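Local coordinates for translation initiation factor eIF2b-like protein (Chaetomium thermophilum, PDB 4ZEM) that is the beta subunit of eIF2B, a heterodecameric complex that probably acts as the guanine nucleotide exchange factor for eIF2 in translation initiation, at residues A[30-35]-A[77-82]; A[43-48]-A[87-92]; A[197-202]-A[221-226]; A[274-279]-A[313-318]. All blocks are in the same frame, centred on the assembly; numbering follows the deposited sequence.

In the fold
From the N terminus, helix 24-37 opens contact 1, which closes when helix 65-82 comes to lie beside it. Contact 2 begins in between, on helix 43-59, and ends later, on helix 88-104, so the two cross along the chain. They also touch in space, for instance where Leu-31 CD2 meets Ala-48 O, and together they tie the N-terminal helices into one bundle. Contact 3 follows in series and closes the beta-alpha-beta unit of strands 194-198 and 218-222, its centre about 23 Å from that of contact 2. Contact 4, last, joins the turn after strand 274-275 to residues 313-318; Pro-87 packing on Ala-274 links it to contact 2.

Contact 1 of 4, residues A[30-35]-A[77-82]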
loop_
_atom_site.group_PDB
_atom_site.type_symbol
_atom_site.label_atom_id
_atom_site.label_comp_id
_atom_site.label_asym_id
_atom_site.label_seq_id
_atom_site.Cartn_x
_atom_site.Cartn_y
_atom_site.Cartn_z
ATOM N N SER A 30 17.625 -12.782 0.345
ATOM C CA SER A 30 16.522 -13.719 0.139
ATOM C C SER A 30 15.281 -12.989 -0.368
ATOM O O SER A 30 14.597 -13.467 -1.273
ATOM C CB SER A 30 16.196 -14.482 1.424
ATOM O OG SER A 30 17.373 -14.856 2.114
ATOM N N LEU A 31 14.982 -11.839 0.229
ATOM C CA LEU A 31 13.829 -11.053 -0.194
ATOM C C LEU A 31 14.024 -10.535 -1.617
ATOM O O LEU A 31 13.087 -10.540 -2.414
ATOM C CB LEU A 31 13.579 -9.882 0.761
ATOM C CG LEU A 31 12.284 -9.093 0.534
ATOM C CD1 LEU A 31 11.110 -10.023 0.243
ATOM C CD2 LEU A 31 11.974 -8.174 1.709
ATOM N N ILE A 32 15.245 -10.106 -1.932
ATOM C CA ILE A 32 15.571 -9.634 -3.276
ATOM C C ILE A 32 15.288 -10.748 -4.271
ATOM O O ILE A 32 14.726 -10.520 -5.340
ATOM C CB ILE A 32 17.052 -9.197 -3.396
ATOM C CG1 ILE A 32 17.327 -7.958 -2.547
ATOM C CG2 ILE A 32 17.414 -8.904 -4.845
ATOM C CD1 ILE A 32 16.743 -6.700 -3.118
ATOM N N PHE A 33 15.657 -11.964 -3.885
ATOM C CA PHE A 33 15.433 -13.141 -4.709
ATOM C C PHE A 33 13.941 -13.376 -4.941
ATOM O O PHE A 33 13.519 -13.677 -6.057
ATOM C CB PHE A 33 16.078 -14.368 -4.060
ATOM C CG PHE A 33 15.902 -15.634 -4.843
ATOM C CD1 PHE A 33 16.661 -15.873 -5.975
ATOM C CD2 PHE A 33 14.983 -16.591 -4.443
ATOM C CE1 PHE A 33 16.504 -17.040 -6.697
ATOM C CE2 PHE A 33 14.820 -17.760 -5.160
ATOM C CZ PHE A 33 15.582 -17.985 -6.288
ATOM N N LEU A 34 13.149 -13.238 -3.881
ATOM C CA LEU A 34 11.702 -13.439 -3.969
ATOM C C LEU A 34 11.039 -12.402 -4.873
ATOM O O LEU A 34 10.136 -12.730 -5.645
ATOM C CB LEU A 34 11.064 -13.413 -2.577
ATOM C CG LEU A 34 11.482 -14.548 -1.640
ATOM C CD1 LEU A 34 10.857 -14.386 -0.266
ATOM C CD2 LEU A 34 11.098 -15.888 -2.243
ATOM N N LEU A 35 11.486 -11.155 -4.773
ATOM C CA LEU A 35 10.938 -10.079 -5.591
ATOM C C LEU A 35 11.230 -10.266 -7.081
ATOM O O LEU A 35 10.355 -10.039 -7.918
ATOM C CB LEU A 35 11.483 -8.732 -5.127
ATOM C CG LEU A 35 11.123 -8.291 -3.708
ATOM C CD1 LEU A 35 11.844 -7.001 -3.358
ATOM C CD2 LEU A 35 9.625 -8.111 -3.587
ATOM N N ALA A 77 16.427 1.040 -1.173
ATOM C CA ALA A 77 16.802 1.270 -2.563
ATOM C C ALA A 77 17.065 -0.046 -3.293
ATOM O O ALA A 77 16.689 -0.211 -4.454
ATOM C CB ALA A 77 18.020 2.170 -2.633
ATOM N N ARG A 78 17.734 -0.966 -2.604
ATOM C CA ARG A 78 18.072 -2.280 -3.148
ATOM C C ARG A 78 16.819 -3.105 -3.432
ATOM O O ARG A 78 16.697 -3.743 -4.479
ATOM C CB ARG A 78 18.967 -3.023 -2.158
ATOM C CG ARG A 78 20.351 -2.439 -2.032
ATOM C CD ARG A 78 21.236 -3.239 -1.090
ATOM N NE ARG A 78 21.395 -4.638 -1.467
ATOM C CZ ARG A 78 21.984 -5.543 -0.690
ATOM N NH1 ARG A 78 22.100 -6.802 -1.095
ATOM N NH2 ARG A 78 22.457 -5.185 0.497
ATOM N N LEU A 79 15.899 -3.094 -2.477
ATOM C CA LEU A 79 14.644 -3.809 -2.606
ATOM C C LEU A 79 13.816 -3.228 -3.740
ATOM O O LEU A 79 13.200 -3.952 -4.504
ATOM C CB LEU A 79 13.870 -3.743 -1.298
ATOM C CG LEU A 79 14.571 -4.400 -0.115
ATOM C CD1 LEU A 79 13.876 -4.061 1.188
ATOM C CD2 LEU A 79 14.650 -5.902 -0.311
ATOM N N ALA A 80 13.810 -1.908 -3.842
ATOM C CA ALA A 80 13.061 -1.224 -4.880
ATOM C C ALA A 80 13.594 -1.596 -6.247
ATOM O O ALA A 80 12.836 -1.773 -7.192
ATOM C CB ALA A 80 13.136 0.277 -4.679
ATOM N N ARG A 81 14.911 -1.701 -6.342
ATOM C CA ARG A 81 15.575 -2.040 -7.591
ATOM C C ARG A 81 15.193 -3.431 -8.085
ATOM O O ARG A 81 15.024 -3.645 -9.279
ATOM C CB ARG A 81 17.090 -1.921 -7.434
ATOM C CG ARG A 81 17.835 -1.738 -8.743
ATOM C CD ARG A 81 19.327 -1.574 -8.506
ATOM N NE ARG A 81 19.882 -2.683 -7.738
ATOM C CZ ARG A 81 21.156 -2.774 -7.375
ATOM N NH1 ARG A 81 21.574 -3.819 -6.676
ATOM N NH2 ARG A 81 22.009 -1.817 -7.710
ATOM N N ALA A 82 15.068 -4.372 -7.159
ATOM C CA ALA A 82 14.708 -5.734 -7.499
ATOM C C ALA A 82 13.336 -5.765 -8.153
ATOM O O ALA A 82 13.119 -6.502 -9.108
ATOM C CB ALA A 82 14.723 -6.607 -6.260
#
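In Ile-32 a first torsion of -67° sets CG1 anti to the carbonyl carbon, and a second of -73° bends the chain so that CD1 reaches across to Leu-79 and Ala-82. CD1 of Ile-32 lies 3.6 Å from CD2 of Leu-79. On its other flank CD1 of Ile-32 meets CB of Ala-82 at 3.7 Å, and it also packs on the carbonyl O of Arg-78. The second branch of Ile-32, CG2, comes within 3.8 Å of the same CB of Ala-82, so both arms of the isoleucine bear on one small methyl. Cut back to an alanine, Ile-32 would lose both arms, and a gap would probably open in front of Ala-82, with CD2 of Leu-79 left without its nearest neighbour on this helix. The contact joins helix 24-37 to helix 65-82 within the all-helical N-terminal part of the subunit; the two segments run nearly parallel, their axes crossing at -22° with a closest approach of 9.0 Å. Leu-31 and Leu-79 meet at about a right angle, CD2 to CD2 4.1 Å. One turn on, Leu-35 lays CD1 3.5 Å from the carbonyl O of Leu-79 and its CB against that of Ala-82. No hydrogen bond spans the two segments, and the interface is apolar. Arg-78 flanks Ile-32 with its aliphatic CB, while its guanidinium group forms salt bridges with Glu-25 and Glu-29 of helix 24-37. Leu-31 and Leu-79 both also rest on Leu-52 of helix 43-59.

Contact 2 of 4, residues A[43-48]-A[87-92]; sequences DECAGA and PVIGNI
Ala-46 and Ile-89 mark the closest backbone approach, with CA atoms 6.0 Å apart. Here the first turns of helices 43-59 and 88-104 lie side by side, running the same way at 30° to each other, their axes 8.9 Å apart at the closest. The sulfur of Cys-45, anti to its own backbone N (chi1 161°), points into this interface. SG of Cys-45 packs against CG1 of Ile-89, 3.4 Å away, and CD1 of the same isoleucine borders it too. CG1 of Val-88 approaches SG of Cys-45 from another side at 4.2 Å. The other methyl of Val-88, CG2, meets CB of Ala-46 at 3.7 Å. One turn further on, Ile-92 brings CG1 up to the carbonyl O of Ala-46, 3.8 Å away, and close to the CB of that alanine. All five residues are buried, and no hydrogen bond passes between the segments, so van der Waals contact joins them. Leu-35 of helix 24-37 adds a methyl beside the sulfur of Cys-45. Ile-174 of helix 154-182 packs on both Ala-46 and Ile-92, while the loop at Tyr-308 and Lys-309 is held by a hydrogen bond from Asn-91 and a salt bridge from Asp-43.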
loop_
_atom_site.group_PDB
_atom_site.type_symbol
_atom_site.label_atom_id
_atom_site.label_comp_id
_atom_site.label_asym_id
_atom_site.label_seq_id
_atom_site.Cartn_x
_atom_site.Cartn_y
_atom_site.Cartn_z
ATOM N N ASP A 43 0.412 -6.356 -2.369
ATOM C CA ASP A 43 0.311 -5.862 -0.997
ATOM C C ASP A 43 1.058 -6.700 0.046
ATOM O O ASP A 43 1.389 -6.193 1.122
ATOM C CB ASP A 43 -1.159 -5.742 -0.589
ATOM C CG ASP A 43 -2.019 -5.126 -1.676
ATOM O OD1 ASP A 43 -1.459 -4.447 -2.563
ATOM O OD2 ASP A 43 -3.255 -5.307 -1.635
ATOM N N GLU A 44 1.328 -7.970 -0.249
ATOM C CA GLU A 44 2.059 -8.787 0.716
ATOM C C GLU A 44 3.534 -8.435 0.619
ATOM O O GLU A 44 4.328 -8.740 1.506
ATOM C CB GLU A 44 1.840 -10.280 0.480
ATOM C CG GLU A 44 2.356 -10.789 -0.847
ATOM C CD GLU A 44 2.034 -12.256 -1.062
ATOM O OE1 GLU A 44 1.719 -12.945 -0.068
ATOM O OE2 GLU A 44 2.100 -12.720 -2.221
ATOM N N CYS A 45 3.874 -7.775 -0.480
ATOM C CA CYS A 45 5.181 -7.176 -0.677
ATOM C C CYS A 45 5.386 -6.007 0.290
ATOM O O CYS A 45 6.482 -5.817 0.820
ATOM C CB CYS A 45 5.330 -6.742 -2.139
ATOM S SG CYS A 45 6.592 -5.544 -2.494
ATOM N N ALA A 46 4.327 -5.233 0.523
ATOM C CA ALA A 46 4.397 -4.077 1.419
ATOM C C ALA A 46 4.809 -4.497 2.827
ATOM O O ALA A 46 5.700 -3.895 3.432
ATOM C CB ALA A 46 3.067 -3.356 1.460
ATOM N N GLY A 47 4.170 -5.549 3.330
ATOM C CA GLY A 47 4.480 -6.089 4.644
ATOM C C GLY A 47 5.897 -6.630 4.733
ATOM O O GLY A 47 6.582 -6.439 5.742
ATOM N N ALA A 48 6.346 -7.285 3.664
ATOM C CA ALA A 48 7.686 -7.866 3.628
ATOM C C ALA A 48 8.745 -6.775 3.753
ATOM O O ALA A 48 9.739 -6.948 4.454
ATOM C CB ALA A 48 7.893 -8.674 2.351
ATOM N N PRO A 87 5.440 -0.049 -6.849
ATOM C CA PRO A 87 5.685 1.268 -6.249
ATOM C C PRO A 87 5.386 1.351 -4.753
ATOM O O PRO A 87 5.746 2.345 -4.118
ATOM C CB PRO A 87 4.729 2.180 -7.028
ATOM C CG PRO A 87 3.631 1.266 -7.552
ATOM C CD PRO A 87 4.073 -0.172 -7.384
ATOM N N VAL A 88 4.750 0.327 -4.192
ATOM C CA VAL A 88 4.448 0.329 -2.766
ATOM C C VAL A 88 5.725 0.191 -1.926
ATOM O O VAL A 88 5.772 0.647 -0.782
ATOM C CB VAL A 88 3.444 -0.787 -2.393
ATOM C CG1 VAL A 88 4.086 -2.175 -2.498
ATOM C CG2 VAL A 88 2.908 -0.557 -1.004
ATOM N N ILE A 89 6.753 -0.434 -2.495
ATOM C CA ILE A 89 8.024 -0.619 -1.793
ATOM C C ILE A 89 8.603 0.725 -1.362
ATOM O O ILE A 89 8.955 0.913 -0.196
ATOM C CB ILE A 89 9.050 -1.360 -2.669
ATOM C CG1 ILE A 89 8.536 -2.758 -3.016
ATOM C CG2 ILE A 89 10.403 -1.448 -1.966
ATOM C CD1 ILE A 89 9.370 -3.486 -4.059
ATOM N N GLY A 90 8.654 1.668 -2.298
ATOM C CA GLY A 90 9.135 3.005 -2.008
ATOM C C GLY A 90 8.317 3.707 -0.936
ATOM O O GLY A 90 8.877 4.414 -0.096
ATOM N N ASN A 91 7.000 3.513 -0.956
ATOM C CA ASN A 91 6.126 4.127 0.044
ATOM C C ASN A 91 6.457 3.678 1.460
ATOM O O ASN A 91 6.533 4.493 2.377
ATOM C CB ASN A 91 4.662 3.818 -0.248
ATOM C CG ASN A 91 4.206 4.353 -1.587
ATOM O OD1 ASN A 91 4.866 5.198 -2.193
ATOM N ND2 ASN A 91 3.060 3.871 -2.053
ATOM N N ILE A 92 6.648 2.377 1.634
ATOM C CA ILE A 92 6.966 1.831 2.945
ATOM C C ILE A 92 8.320 2.336 3.427
ATOM O O ILE A 92 8.481 2.685 4.600
ATOM C CB ILE A 92 6.955 0.301 2.927
ATOM C CG1 ILE A 92 5.588 -0.193 2.454
ATOM C CG2 ILE A 92 7.277 -0.253 4.309
ATOM C CD1 ILE A 92 4.443 0.385 3.235
#

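Contact 3 of 4, residues A[197-202]-A[221-226]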
loop_
_atom_site.group_PDB
_atom_site.type_symbol
_atom_site.label_atom_id
_atom_site.label_comp_id
_atom_site.label_asym_id
_atom_site.label_seq_id
_atom_site.Cartn_x
_atom_site.Cartn_y
_atom_site.Cartn_z
ATOM N N ALA A 197 -17.550 -4.344 -10.891
ATOM C CA ALA A 197 -16.207 -4.526 -10.349
ATOM C C ALA A 197 -15.273 -4.952 -11.460
ATOM O O ALA A 197 -15.390 -6.059 -11.990
ATOM C CB ALA A 197 -16.207 -5.561 -9.234
ATOM N N TYR A 198 -14.317 -4.091 -11.790
ATOM C CA TYR A 198 -13.442 -4.381 -12.913
ATOM C C TYR A 198 -12.192 -5.064 -12.383
ATOM O O TYR A 198 -11.466 -4.485 -11.576
ATOM C CB TYR A 198 -13.088 -3.105 -13.683
ATOM C CG TYR A 198 -12.140 -3.349 -14.828
ATOM C CD1 TYR A 198 -12.634 -3.607 -16.103
ATOM C CD2 TYR A 198 -10.761 -3.345 -14.644
ATOM C CE1 TYR A 198 -11.789 -3.851 -17.166
ATOM C CE2 TYR A 198 -9.902 -3.587 -15.708
ATOM C CZ TYR A 198 -10.427 -3.841 -16.967
ATOM O OH TYR A 198 -9.598 -4.081 -18.038
ATOM N N GLN A 199 -11.972 -6.303 -12.829
ATOM C CA GLN A 199 -10.854 -7.138 -12.372
ATOM C C GLN A 199 -10.564 -7.027 -10.877
ATOM O O GLN A 199 -9.485 -6.584 -10.496
ATOM C CB GLN A 199 -9.580 -6.804 -13.148
ATOM C CG GLN A 199 -9.682 -7.005 -14.644
ATOM C CD GLN A 199 -8.337 -7.340 -15.258
ATOM O OE1 GLN A 199 -7.374 -7.622 -14.546
ATOM N NE2 GLN A 199 -8.267 -7.323 -16.584
ATOM N N PRO A 200 -11.530 -7.418 -10.033
ATOM C CA PRO A 200 -11.380 -7.236 -8.584
ATOM C C PRO A 200 -10.151 -7.918 -7.979
ATOM O O PRO A 200 -9.880 -9.091 -8.237
ATOM C CB PRO A 200 -12.674 -7.849 -8.018
ATOM C CG PRO A 200 -13.175 -8.750 -9.077
ATOM C CD PRO A 200 -12.794 -8.098 -10.370
ATOM N N SER A 201 -9.422 -7.158 -7.166
ATOM C CA SER A 201 -8.297 -7.664 -6.382
ATOM C C SER A 201 -8.793 -8.182 -5.033
ATOM O O SER A 201 -9.996 -8.164 -4.771
ATOM C CB SER A 201 -7.267 -6.556 -6.171
ATOM O OG SER A 201 -7.880 -5.409 -5.593
ATOM N N LYS A 202 -7.876 -8.623 -4.173
ATOM C CA LYS A 202 -8.255 -9.079 -2.834
ATOM C C LYS A 202 -8.953 -8.012 -2.010
ATOM O O LYS A 202 -9.888 -8.310 -1.268
ATOM C CB LYS A 202 -7.037 -9.587 -2.064
ATOM C CG LYS A 202 -6.737 -11.049 -2.283
ATOM C CD LYS A 202 -7.868 -11.869 -1.669
ATOM C CE LYS A 202 -7.710 -13.356 -1.916
ATOM N NZ LYS A 202 -8.716 -14.132 -1.138
ATOM N N LEU A 221 -18.996 -8.614 -12.788
ATOM C CA LEU A 221 -17.564 -8.810 -12.938
ATOM C C LEU A 221 -17.176 -8.682 -14.406
ATOM O O LEU A 221 -17.636 -9.452 -15.251
ATOM C CB LEU A 221 -17.153 -10.171 -12.380
ATOM C CG LEU A 221 -17.452 -10.387 -10.895
ATOM C CD1 LEU A 221 -17.287 -11.838 -10.541
ATOM C CD2 LEU A 221 -16.527 -9.551 -10.037
ATOM N N ALA A 222 -16.356 -7.683 -14.708
ATOM C CA ALA A 222 -15.935 -7.437 -16.078
ATOM C C ALA A 222 -14.420 -7.397 -16.198
ATOM O O ALA A 222 -13.735 -6.829 -15.348
ATOM C CB ALA A 222 -16.534 -6.138 -16.590
ATOM N N SER A 223 -13.895 -8.023 -17.243
ATOM C CA SER A 223 -12.481 -7.895 -17.549
ATOM C C SER A 223 -12.331 -7.751 -19.051
ATOM O O SER A 223 -12.955 -8.491 -19.810
ATOM C CB SER A 223 -11.701 -9.108 -17.045
ATOM O OG SER A 223 -10.358 -9.064 -17.494
ATOM N N LEU A 224 -11.509 -6.808 -19.494
ATOM C CA LEU A 224 -11.297 -6.667 -20.930
ATOM C C LEU A 224 -10.289 -7.705 -21.414
ATOM O O LEU A 224 -10.316 -8.119 -22.572
ATOM C CB LEU A 224 -10.847 -5.245 -21.278
ATOM C CG LEU A 224 -11.907 -4.176 -20.978
ATOM C CD1 LEU A 224 -11.398 -2.774 -21.300
ATOM C CD2 LEU A 224 -13.208 -4.472 -21.724
ATOM N N ASN A 225 -9.404 -8.112 -20.508
ATOM C CA ASN A 225 -8.464 -9.210 -20.727
ATOM C C ASN A 225 -9.096 -10.595 -20.539
ATOM O O ASN A 225 -9.278 -11.032 -19.403
ATOM C CB ASN A 225 -7.266 -9.056 -19.785
ATOM C CG ASN A 225 -6.716 -7.636 -19.766
ATOM O OD1 ASN A 225 -7.063 -6.809 -20.611
ATOM N ND2 ASN A 225 -5.862 -7.346 -18.789
ATOM N N PRO A 226 -9.420 -11.298 -21.639
ATOM C CA PRO A 226 -10.020 -12.624 -21.473
ATOM C C PRO A 226 -8.989 -13.747 -21.592
ATOM O O PRO A 226 -7.896 -13.617 -21.039
ATOM C CB PRO A 226 -11.037 -12.684 -22.619
ATOM C CG PRO A 226 -10.503 -11.692 -23.672
ATOM C CD PRO A 226 -9.323 -10.946 -23.064
#
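Tyr-198 and Ala-222 end two neighbouring parallel strands, 194-198 and 218-222, which helix 202-214 connects in a beta-alpha-beta crossover of the Rossmann-like domain. Ala-222 N gives a weak hydrogen bond to Ala-197 O, 3.3 Å. In return, Gln-199 N reaches Ala-222 O at 3.1 Å, nearly along the C=O axis. The CA-H of Tyr-198 also points at this oxygen. With CG anti to the backbone N (chi1 178°), the Tyr-198 ring runs out to Leu-224, whose CG lies at the ring edge, in plane, 3.8 Å from CE1 of Tyr-198. CG of Gln-199 sits over one face of the ring, and the hydroxyl of Tyr-198 is hydrogen-bonded to Ser-285 O. With an alanine in place of Tyr-198, that carbonyl would probably lose its hydroxyl mate and Leu-224 the ring edge beside it. On the face of Ala-197 and Leu-221, Leu-221 CD2 meets CG of Pro-200 at 3.6 Å, near Leu-239 of helix 237-246. Ser-223 OG donates to Asn-225 O, a local bond within the outgoing chain. Backbone pairing stops at Gln-199 N, where a positive phi of 40° turns the chain out of the strand; the remaining cohesion comes mostly from apolar contacts of Tyr-198 with Leu-224 and Pro-200 with Leu-221.

Contact 4 of 4, residues A[274-279]-A[313-318]; sequences AVYQNG and EDPSDE
Tyr-276, just past Val-275, turns its side chain toward residues 313-315. CB of Tyr-276 lies 3.7 Å from the carbonyl O of Glu-313, which also sits at the edge of the ring, in plane. CB of Pro-315 sits over one face of the Tyr-276 ring, 4.2 Å above its plane and displaced toward the rim. The side chain of Glu-313 runs alongside the ring in the same direction, with the carboxylate plane turned 34° from it. At Gln-277 the backbone N donates an almost straight hydrogen bond to Glu-313 O, 3.0 Å and 172°, the donor tilted out of the carbonyl plane. CG of Gln-277 rests 3.4 Å from Glu-313 O, and CB of Gln-277 touches Asp-314 OD1 at 3.6 Å. Tyr-276 and Gln-277 are the first two residues of a type I beta turn that runs to Gly-279, closed by Gly-279 N bonding to Tyr-276 O, in the connection between antiparallel strands 274-275 and 281-284. Asn-278 follows, its chi1 of 70° placing CG between the backbone N and the carbonyl carbon and bringing the amide up against the proline ring. OD1 and ND2 of Asn-278 are almost equally far from CG of Pro-315, 3.3 and 3.4 Å. The amide is held by Gly-280 N on OD1 and by Tyr-351 OH on ND2. Gly-279 O is hydrogen-bonded to Tyr-360 OH. Beyond Pro-315, Ser-316 is the N-cap of helix 317-321, its OG accepting from Val-319 N.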
loop_
_atom_site.group_PDB
_atom_site.type_symbol
_atom_site.label_atom_id
_atom_site.label_comp_id
_atom_site.label_asym_id
_atom_site.label_seq_id
_atom_site.Cartn_x
_atom_site.Cartn_y
_atom_site.Cartn_z
ATOM N N ALA A 274 -1.679 1.900 -6.949
ATOM C CA ALA A 274 -1.042 3.067 -6.348
ATOM C C ALA A 274 -1.875 4.329 -6.538
ATOM O O ALA A 274 -2.675 4.427 -7.472
ATOM C CB ALA A 274 0.350 3.273 -6.938
ATOM N N VAL A 275 -1.654 5.308 -5.668
ATOM C CA VAL A 275 -2.286 6.614 -5.816
ATOM C C VAL A 275 -1.182 7.657 -5.935
ATOM O O VAL A 275 -0.120 7.511 -5.335
ATOM C CB VAL A 275 -3.208 6.949 -4.625
ATOM C CG1 VAL A 275 -3.806 8.358 -4.766
ATOM C CG2 VAL A 275 -4.308 5.924 -4.514
ATOM N N TYR A 276 -1.429 8.708 -6.705
ATOM C CA TYR A 276 -0.445 9.762 -6.869
ATOM C C TYR A 276 -0.939 11.087 -6.304
ATOM O O TYR A 276 -2.133 11.265 -6.049
ATOM C CB TYR A 276 -0.076 9.903 -8.342
ATOM C CG TYR A 276 0.544 8.648 -8.899
ATOM C CD1 TYR A 276 -0.207 7.748 -9.650
ATOM C CD2 TYR A 276 1.881 8.343 -8.647
ATOM C CE1 TYR A 276 0.362 6.590 -10.152
ATOM C CE2 TYR A 276 2.460 7.191 -9.146
ATOM C CZ TYR A 276 1.697 6.315 -9.896
ATOM O OH TYR A 276 2.270 5.166 -10.392
ATOM N N GLN A 277 -0.005 12.008 -6.108
ATOM C CA GLN A 277 -0.289 13.291 -5.482
ATOM C C GLN A 277 -1.340 14.101 -6.233
ATOM O O GLN A 277 -2.111 14.839 -5.629
ATOM C CB GLN A 277 1.005 14.092 -5.377
ATOM C CG GLN A 277 1.963 13.540 -4.340
ATOM C CD GLN A 277 3.129 14.460 -4.087
ATOM O OE1 GLN A 277 3.727 14.989 -5.026
ATOM N NE2 GLN A 277 3.467 14.656 -2.816
ATOM N N ASN A 278 -1.349 13.967 -7.554
ATOM C CA ASN A 278 -2.313 14.653 -8.400
ATOM C C ASN A 278 -3.688 13.988 -8.386
ATOM O O ASN A 278 -4.642 14.512 -8.954
ATOM C CB ASN A 278 -1.786 14.725 -9.833
ATOM C CG ASN A 278 -1.769 13.368 -10.509
ATOM O OD1 ASN A 278 -1.590 12.336 -9.856
ATOM N ND2 ASN A 278 -1.950 13.359 -11.822
ATOM N N GLY A 279 -3.778 12.824 -7.753
ATOM C CA GLY A 279 -5.029 12.090 -7.690
ATOM C C GLY A 279 -5.159 11.037 -8.778
ATOM O O GLY A 279 -6.179 10.363 -8.881
ATOM N N GLU A 313 4.647 11.171 -5.001
ATOM C CA GLU A 313 5.151 11.767 -6.232
ATOM C C GLU A 313 4.018 12.103 -7.203
ATOM O O GLU A 313 2.871 11.689 -7.011
ATOM C CB GLU A 313 6.161 10.842 -6.892
ATOM C CG GLU A 313 5.564 9.538 -7.368
ATOM C CD GLU A 313 6.626 8.546 -7.773
ATOM O OE1 GLU A 313 7.545 8.305 -6.960
ATOM O OE2 GLU A 313 6.550 8.018 -8.903
ATOM N N ASP A 314 4.354 12.844 -8.253
ATOM C CA ASP A 314 3.417 13.089 -9.339
ATOM C C ASP A 314 3.649 11.933 -10.299
ATOM O O ASP A 314 4.691 11.279 -10.229
ATOM C CB ASP A 314 3.666 14.439 -10.019
ATOM C CG ASP A 314 2.646 15.494 -9.628
ATOM O OD1 ASP A 314 1.950 15.322 -8.606
ATOM O OD2 ASP A 314 2.534 16.504 -10.353
ATOM N N PRO A 315 2.691 11.661 -11.196
ATOM C CA PRO A 315 2.912 10.461 -12.003
ATOM C C PRO A 315 3.996 10.671 -13.043
ATOM O O PRO A 315 3.996 11.694 -13.730
ATOM C CB PRO A 315 1.557 10.232 -12.686
ATOM C CG PRO A 315 0.586 11.119 -11.962
ATOM C CD PRO A 315 1.385 12.277 -11.473
ATOM N N SER A 316 4.891 9.703 -13.184
ATOM C CA SER A 316 5.946 9.804 -14.174
ATOM C C SER A 316 5.311 9.770 -15.553
ATOM O O SER A 316 4.183 9.314 -15.715
ATOM C CB SER A 316 6.929 8.649 -14.033
ATOM O OG SER A 316 6.400 7.470 -14.605
ATOM N N ASP A 317 6.025 10.267 -16.553
ATOM C CA ASP A 317 5.487 10.272 -17.901
ATOM C C ASP A 317 5.270 8.847 -18.381
ATOM O O ASP A 317 4.355 8.574 -19.154
ATOM C CB ASP A 317 6.396 11.046 -18.853
ATOM C CG ASP A 317 6.187 12.544 -18.761
ATOM O OD1 ASP A 317 5.370 12.979 -17.923
ATOM O OD2 ASP A 317 6.834 13.284 -19.528
ATOM N N GLU A 318 6.110 7.934 -17.910
ATOM C CA GLU A 318 5.976 6.544 -18.302
ATOM C C GLU A 318 4.624 6.045 -17.821
ATOM O O GLU A 318 3.927 5.325 -18.533
ATOM C CB GLU A 318 7.094 5.705 -17.691
ATOM C CG GLU A 318 6.885 4.206 -17.829
ATOM C CD GLU A 318 8.098 3.409 -17.395
ATOM O OE1 GLU A 318 9.187 4.006 -17.273
ATOM O OE2 GLU A 318 7.967 2.189 -17.179
#